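Local coordinates for protein PadR family transcriptional regulator (Streptococcus pneumoniae, PDB 5ZQH) that probably regulates transcription as a PadR-family factor that binds DNA through a winged helix-turn-helix domain, at residues R62-P65 with D69-Y72. Residues are numbered along the deposited sequence; the frame is centred on the assembly and turned at random.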
loop_
_atom_site.group_PDB
_atom_site.type_symbol
_atom_site.label_atom_id
_atom_site.label_comp_id
_atom_site.label_asym_id
_atom_site.label_seq_id
_atom_site.Cartn_x
_atom_site.Cartn_y
_atom_site.Cartn_z
ATOM N N ARG A 62 11.761 -18.772 -23.673
ATOM C CA ARG A 62 10.936 -19.693 -24.479
ATOM C C ARG A 62 10.123 -18.960 -25.580
ATOM O O ARG A 62 9.943 -17.736 -25.485
ATOM C CB ARG A 62 10.062 -20.609 -23.586
ATOM C CG ARG A 62 8.931 -19.963 -22.805
ATOM C CD ARG A 62 7.937 -21.032 -22.367
ATOM N NE ARG A 62 6.892 -20.553 -21.457
ATOM C CZ ARG A 62 5.684 -20.117 -21.826
ATOM N NH1 ARG A 62 5.330 -20.060 -23.108
ATOM N NH2 ARG A 62 4.814 -19.726 -20.904
ATOM N N PRO A 63 9.647 -19.694 -26.628
ATOM C CA PRO A 63 9.012 -19.003 -27.765
ATOM C C PRO A 63 7.629 -18.410 -27.493
ATOM O O PRO A 63 6.712 -19.127 -27.074
ATOM C CB PRO A 63 8.929 -20.095 -28.853
ATOM C CG PRO A 63 9.840 -21.187 -28.403
ATOM C CD PRO A 63 9.783 -21.139 -26.905
ATOM N N SER A 64 7.496 -17.106 -27.754
ATOM C CA SER A 64 6.212 -16.394 -27.715
ATOM C C SER A 64 5.267 -16.874 -28.853
ATOM O O SER A 64 5.724 -17.596 -29.754
ATOM C CB SER A 64 6.449 -14.872 -27.748
ATOM O OG SER A 64 6.978 -14.450 -28.990
ATOM N N PRO A 65 3.955 -16.494 -28.819
ATOM C CA PRO A 65 3.015 -17.103 -29.780
ATOM C C PRO A 65 3.280 -16.772 -31.256
ATOM O O PRO A 65 2.756 -17.461 -32.133
ATOM C CB PRO A 65 1.645 -16.551 -29.342
ATOM C CG PRO A 65 1.843 -16.064 -27.946
ATOM C CD PRO A 65 3.248 -15.543 -27.936
ATOM N N ASP A 69 11.771 -15.759 -29.133
ATOM C CA ASP A 69 12.024 -16.097 -27.736
ATOM C C ASP A 69 11.903 -14.873 -26.837
ATOM O O ASP A 69 12.527 -13.832 -27.084
ATOM C CB ASP A 69 13.406 -16.743 -27.566
ATOM C CG ASP A 69 13.415 -18.234 -27.884
ATOM O OD1 ASP A 69 12.336 -18.865 -27.966
ATOM O OD2 ASP A 69 14.525 -18.782 -28.046
ATOM N N ARG A 70 11.081 -15.014 -25.802
ATOM C CA ARG A 70 10.901 -13.985 -24.791
ATOM C C ARG A 70 11.193 -14.581 -23.419
ATOM O O ARG A 70 11.132 -15.801 -23.245
ATOM C CB ARG A 70 9.478 -13.410 -24.856
ATOM C CG ARG A 70 9.161 -12.561 -26.091
ATOM C CD ARG A 70 9.725 -11.146 -25.991
ATOM N NE ARG A 70 9.782 -10.478 -27.289
ATOM C CZ ARG A 70 10.780 -10.600 -28.167
ATOM N NH1 ARG A 70 11.832 -11.370 -27.906
ATOM N NH2 ARG A 70 10.731 -9.949 -29.321
ATOM N N LYS A 71 11.532 -13.722 -22.461
ATOM C CA LYS A 71 11.788 -14.141 -21.089
ATOM C C LYS A 71 10.481 -14.193 -20.291
ATOM O O LYS A 71 9.991 -13.165 -19.826
ATOM C CB LYS A 71 12.805 -13.208 -20.419
ATOM C CG LYS A 71 13.405 -13.773 -19.142
ATOM C CD LYS A 71 13.961 -12.681 -18.242
ATOM C CE LYS A 71 15.471 -12.572 -18.345
ATOM N NZ LYS A 71 16.006 -11.956 -17.099
ATOM N N TYR A 72 9.935 -15.401 -20.140
ATOM C CA TYR A 72 8.697 -15.616 -19.393
ATOM C C TYR A 72 8.948 -15.708 -17.891
ATOM O O TYR A 72 9.815 -16.456 -17.438
ATOM C CB TYR A 72 7.982 -16.878 -19.880
ATOM C CG TYR A 72 7.157 -16.690 -21.128
ATOM C CD1 TYR A 72 7.726 -16.850 -22.397
ATOM C CD2 TYR A 72 5.801 -16.364 -21.048
ATOM C CE1 TYR A 72 6.970 -16.696 -23.553
ATOM C CE2 TYR A 72 5.035 -16.197 -22.196
ATOM C CZ TYR A 72 5.627 -16.367 -23.446
ATOM O OH TYR A 72 4.876 -16.203 -24.588
#
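R62 and R70 face each other as an antiparallel hydrogen-bonded pair: R62 N donates to R70 O at 3.1 Å and R70 N to R62 O at 3.0 Å, both nearly straight at the hydrogen. One step on, P63 and D69 form a non-hydrogen-bonded pair, where the CA of D69 adds a CA-H...O contact to R62 O. On the face carrying R62, the main side-chain contact is a cation-pi stack on Y72. The guanidinium lies flat on the phenol ring, its plane only 8° from that of the ring; CZ stands 3.7 Å from the ring centroid and just 7° off the ring normal, over the face. R62 reaches this place with CG between its own backbone N and carbonyl carbon (chi1 69°) and the chain then extended to NE; on the way CG brushes Y72 CD1 at 3.4 Å. A salt bridge from NE to E21 should help fix the guanidinium's rotation, while Y23 meets the Y72 ring edge-to-face. The two strands, 57-63 and 69-75, make the beta hairpin that forms the wing of the winged helix-turn-helix fold, and these residues lie at its turn end. There S64 comes up at the edge of the Y72 ring, its CA 3.4 Å from Y72 OH, while its own OG bonds P68 O within the turn. Across the strands, D69 OD1 lies 3.1 Å from P63 N, but the proline nitrogen carries no hydrogen, which makes this a van der Waals approach and not a hydrogen bond; the two side chains lie side by side and point the same way, with OD1 against the proline ring, nearest its CG at 3.4 Å.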